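Local coordinates for helicase-like protein (Bacteroides thetaiotaomicron, PDB 2FG1) that is of unknown function but, as a macro-domain protein, probably releases ADP-ribose by hydrolysis from ADP-ribosylated thymidine in DNA, at residues P96-Y100 with D101-Q105; E144-T148 with K149-V153. All blocks are in the same frame, centred on the assembly; numbering follows the deposited sequence. Where two conformers were deposited one is given.

Contact 1 of 2, residues P96-Y100 with D101-Q105; sequences PPIRY and DAVRQ
In the first turn of helix 100-117, Val103 has its backbone N bonded to Arg99 O (3.0 Å). One residue on, Arg104 N gives a bond to Tyr100 O at 2.9 Å, and these two bonds make the first turn, with Arg99 as its N-cap. The tight side is apolar: CG2 of Val103 rests against Ile98 CD1 (4.0 Å), placed there by chi1 of Ile98 (-165°), which sets CG1 anti to the backbone N, and by chi2 (65°), which turns CD1 onto the valine. Beside it, Ala102 CB packs on Arg99 CB at 3.7 Å. The solvent side is looser: exposed Asp101 turns its carboxylate back over the turn, where OD1 takes a weak bond from Ala102 N (3.0 Å). Arg99 forms a braced polar edge; its chain bends at chi2 and folds back along the loop, and NH1 bonds to Pro96 O (2.9 Å), in the carbonyl plane, and to Ile98 O (3.1 Å), from above that carbonyl's plane. A leucine in place of Arg99 would probably leave both carbonyl oxygens without this donor, and with it the link between them. Ile98 and Val103 together face Ile27 of strand 22-29 and Met138 of helix 135-147, while Tyr100 lies on Leu137 and Met138 and hydrogen-bonds through OH to Lys134 N, so the helix start is lodged between sheet and neighbouring helix.

Contact 2 of 2, residues E144-T148 with K149-V153; sequences EELIT and KEIAV
Leu146 and Ile147 form a two-sided hollow into which Val153 pushes a single methyl: CG2 meets Leu146 CB at 3.7 Å and Ile147 CD1 at 3.8 Å. The Val153 side chain crosses Leu146 at about a right angle and Ile147 more obliquely. Ile147 points away at its base, but chi1 (-69°) and chi2 (-65°) bend CD1 round against that methyl and Ile151 O. Of the two Leu146 branches, CD1 also lies against Val153 CG2, while CD2 is 3.9 Å from Ile151 CD1 in the isoleucine conformer given, one of two. The backbone closes round Leu146 O, which is gripped from opposite faces of its plane by Lys149 N at 3.0 Å and by Ile151 N at 3.3 Å, while Glu150 N bonds to Ile147 O. Lys149 supplies the polar bump. In the conformer given, one of two, its chain, bent at chi2 and chi3, runs back beside Glu145, pointing the same way, and lays CD and CE over Glu145 O. In this copy NZ bonds to that oxygen at 2.7 Å, from above the carbonyl plane, makes a weak hydrogen bond, part of a salt bridge, to Glu145 OE1 (3.1 Å), and gives to a water that donates to Glu144 O. Glu144 O also takes the hydroxyl of Thr148 (OG1 to O 2.7 Å). The other carboxylate oxygen of Glu145 is held by Arg104 and Lys108. Glu150, at positive phi (64°), is the C-prime residue of a Schellman motif, which ends helix 135-147 and turns the chain into strand 153-157 of the macro-domain sheet.

How the contacts relate
From the N terminus, contact 1 comes first: residues 96-105 join the loop after strand 77-85 to the start of helix 100-117. The chain then runs through strand 120-123 and along helix 135-147 to contact 2, where residues 144-153 turn from the helix end into strand 153-157. The contacts are in series, neither nested nor crossed, each turning the chain locally at one end of a helix. Although their centres lie about 18 Å apart, they touch: Arg104 NH2 reaches Glu144 OE1 at 2.8 Å and Arg104 NH1 reaches Glu145 OE2 at 2.9 Å. These two salt bridges, from one guanidinium to two glutamates, tie helix 100-117 to helix 135-147, beside the mixed sheet.

Contact 1 of 2, residues P96-Y100 with D101-Q105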
# COMPACT_ATOMS: atom_id res chain seq x y z
N PRO A 96 -10.06 0.26 -15.75
CA PRO A 96 -9.53 1.10 -14.66
C PRO A 96 -8.04 0.82 -14.36
O PRO A 96 -7.55 -0.26 -14.70
CB PRO A 96 -10.42 0.71 -13.46
CG PRO A 96 -11.62 0.05 -14.05
CD PRO A 96 -11.16 -0.61 -15.30
N PRO A 97 -7.32 1.79 -13.77
CA PRO A 97 -5.89 1.63 -13.48
C PRO A 97 -5.48 0.44 -12.61
O PRO A 97 -4.39 -0.09 -12.78
CB PRO A 97 -5.51 2.94 -12.76
CG PRO A 97 -6.53 3.92 -13.21
CD PRO A 97 -7.80 3.14 -13.38
N ILE A 98 -6.34 0.03 -11.67
CA ILE A 98 -5.97 -1.03 -10.71
C ILE A 98 -5.47 -2.29 -11.44
O ILE A 98 -6.03 -2.70 -12.46
CB ILE A 98 -7.15 -1.36 -9.74
CG1 ILE A 98 -6.66 -2.17 -8.53
CG2 ILE A 98 -8.26 -2.12 -10.44
CD1 ILE A 98 -5.71 -1.42 -7.63
N ARG A 99 -4.41 -2.88 -10.92
CA ARG A 99 -3.92 -4.16 -11.44
C ARG A 99 -3.81 -5.12 -10.27
O ARG A 99 -2.90 -5.03 -9.45
CB ARG A 99 -2.56 -3.99 -12.13
CG ARG A 99 -2.62 -3.17 -13.42
CD ARG A 99 -3.42 -3.89 -14.50
NE ARG A 99 -3.42 -3.18 -15.78
CZ ARG A 99 -4.29 -2.22 -16.12
NH1 ARG A 99 -5.23 -1.82 -15.28
NH2 ARG A 99 -4.20 -1.64 -17.32
N TYR A 100 -4.78 -6.02 -10.15
CA TYR A 100 -4.87 -6.92 -8.99
C TYR A 100 -3.67 -7.83 -8.88
O TYR A 100 -3.19 -8.09 -7.78
CB TYR A 100 -6.16 -7.74 -9.02
CG TYR A 100 -7.43 -6.94 -8.86
CD1 TYR A 100 -7.81 -6.44 -7.61
CD2 TYR A 100 -8.25 -6.69 -9.95
CE1 TYR A 100 -8.98 -5.71 -7.46
CE2 TYR A 100 -9.43 -5.96 -9.81
CZ TYR A 100 -9.79 -5.47 -8.56
OH TYR A 100 -10.95 -4.75 -8.42
N ASP A 101 -3.18 -8.33 -10.01
CA ASP A 101 -1.98 -9.18 -9.99
C ASP A 101 -0.74 -8.42 -9.50
O ASP A 101 0.07 -8.95 -8.73
CB ASP A 101 -1.74 -9.87 -11.34
CG ASP A 101 -1.62 -8.90 -12.53
OD1 ASP A 101 -2.03 -7.72 -12.47
OD2 ASP A 101 -1.14 -9.36 -13.60
N ALA A 102 -0.62 -7.16 -9.92
CA ALA A 102 0.46 -6.32 -9.43
C ALA A 102 0.35 -6.09 -7.93
O ALA A 102 1.35 -6.21 -7.21
CB ALA A 102 0.47 -4.98 -10.18
N VAL A 103 -0.85 -5.78 -7.44
CA VAL A 103 -1.03 -5.58 -6.00
C VAL A 103 -0.66 -6.85 -5.25
O VAL A 103 -0.01 -6.78 -4.22
CB VAL A 103 -2.46 -5.11 -5.64
CG1 VAL A 103 -2.59 -4.93 -4.13
CG2 VAL A 103 -2.77 -3.79 -6.35
N ARG A 104 -1.07 -8.01 -5.75
CA ARG A 104 -0.72 -9.27 -5.10
C ARG A 104 0.80 -9.45 -5.04
O ARG A 104 1.34 -9.81 -3.98
CB ARG A 104 -1.37 -10.46 -5.79
CG ARG A 104 -0.96 -11.75 -5.10
CD ARG A 104 -1.51 -12.97 -5.79
NE ARG A 104 -2.96 -13.07 -5.75
CZ ARG A 104 -3.65 -13.59 -4.74
NH1 ARG A 104 -3.03 -13.99 -3.62
NH2 ARG A 104 -4.97 -13.68 -4.81
N GLN A 105 1.49 -9.17 -6.14
CA GLN A 105 2.96 -9.27 -6.16
C GLN A 105 3.57 -8.32 -5.14
O GLN A 105 4.50 -8.69 -4.40
CB GLN A 105 3.51 -9.03 -7.56
CG GLN A 105 5.04 -9.17 -7.65
CD GLN A 105 5.58 -9.11 -9.05
OE1 GLN A 105 5.02 -8.46 -9.94
NE2 GLN A 105 6.69 -9.81 -9.28

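Contact 2 of 2, residues E144-T148 with K149-V153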
# COMPACT_ATOMS: atom_id res chain seq x y z
N GLU A 144 -5.23 -13.57 1.83
CA GLU A 144 -4.33 -14.63 1.41
C GLU A 144 -2.87 -14.28 1.65
O GLU A 144 -2.10 -15.12 2.12
CB GLU A 144 -4.56 -14.93 -0.06
CG GLU A 144 -5.91 -15.53 -0.32
CD GLU A 144 -6.23 -15.61 -1.79
OE1 GLU A 144 -5.34 -15.36 -2.63
OE2 GLU A 144 -7.39 -15.93 -2.12
N GLU A 145 -2.47 -13.06 1.31
CA GLU A 145 -1.05 -12.71 1.33
C GLU A 145 -0.53 -12.29 2.70
O GLU A 145 0.67 -12.37 2.92
CB GLU A 145 -0.72 -11.65 0.28
CG GLU A 145 -0.91 -12.10 -1.16
CD GLU A 145 -0.01 -13.27 -1.58
OE1 GLU A 145 0.93 -13.62 -0.84
OE2 GLU A 145 -0.25 -13.85 -2.65
N LEU A 146 -1.41 -11.83 3.59
CA LEU A 146 -0.97 -11.31 4.89
C LEU A 146 -1.61 -12.04 6.07
O LEU A 146 -0.91 -12.62 6.90
CB LEU A 146 -1.21 -9.79 5.00
CG LEU A 146 -0.47 -8.93 3.97
CD1 LEU A 146 -0.91 -7.48 4.06
CD2 LEU A 146 1.06 -9.05 4.10
N ILE A 147 -2.93 -12.02 6.13
CA ILE A 147 -3.64 -12.54 7.30
C ILE A 147 -3.31 -14.01 7.59
O ILE A 147 -3.13 -14.40 8.74
CB ILE A 147 -5.17 -12.36 7.12
CG1 ILE A 147 -5.55 -10.88 7.20
CG2 ILE A 147 -5.97 -13.19 8.13
CD1 ILE A 147 -5.31 -10.23 8.57
N THR A 148 -3.22 -14.82 6.54
CA THR A 148 -2.98 -16.25 6.71
C THR A 148 -1.59 -16.59 7.25
O THR A 148 -1.36 -17.74 7.66
CB THR A 148 -3.20 -17.02 5.40
OG1 THR A 148 -2.26 -16.56 4.43
CG2 THR A 148 -4.63 -16.84 4.90
N LYS A 149 -0.69 -15.61 7.24
CA LYS A 149 0.65 -15.78 7.78
C LYS A 149 0.79 -15.14 9.15
O LYS A 149 1.90 -14.93 9.64
CB LYS A 149 1.69 -15.20 6.83
CG LYS A 149 1.78 -15.94 5.53
CD LYS A 149 2.09 -15.00 4.41
CE LYS A 149 1.32 -15.43 3.19
NZ LYS A 149 1.76 -14.69 1.99
N GLU A 150 -0.35 -14.83 9.75
CA GLU A 150 -0.42 -14.24 11.08
C GLU A 150 0.20 -12.84 11.13
O GLU A 150 0.70 -12.40 12.16
CB GLU A 150 0.13 -15.20 12.15
CG GLU A 150 -0.74 -16.45 12.23
CD GLU A 150 -0.21 -17.53 13.16
OE1 GLU A 150 0.89 -17.39 13.72
OE2 GLU A 150 -0.92 -18.54 13.33
N ILE A 151 0.13 -12.14 10.00
CA ILE A 151 0.47 -10.73 9.97
C ILE A 151 -0.82 -9.94 10.18
O ILE A 151 -1.78 -10.07 9.40
CB ILE A 151 1.11 -10.32 8.63
CG1 ILE A 151 2.36 -11.14 8.35
CG2 ILE A 151 1.44 -8.82 8.64
CD1 ILE A 151 2.77 -11.14 6.90
N ALA A 152 -0.86 -9.15 11.25
CA ALA A 152 -2.03 -8.34 11.56
C ALA A 152 -2.21 -7.28 10.48
O ALA A 152 -1.24 -6.70 10.00
CB ALA A 152 -1.90 -7.70 12.94
N VAL A 153 -3.46 -7.03 10.10
CA VAL A 153 -3.81 -6.00 9.12
C VAL A 153 -4.94 -5.16 9.66
O VAL A 153 -5.96 -5.71 10.05
CB VAL A 153 -4.26 -6.61 7.76
CG1 VAL A 153 -4.65 -5.52 6.78
CG2 VAL A 153 -3.16 -7.49 7.16
O HOH W 1 -0.13 -16.55 0.64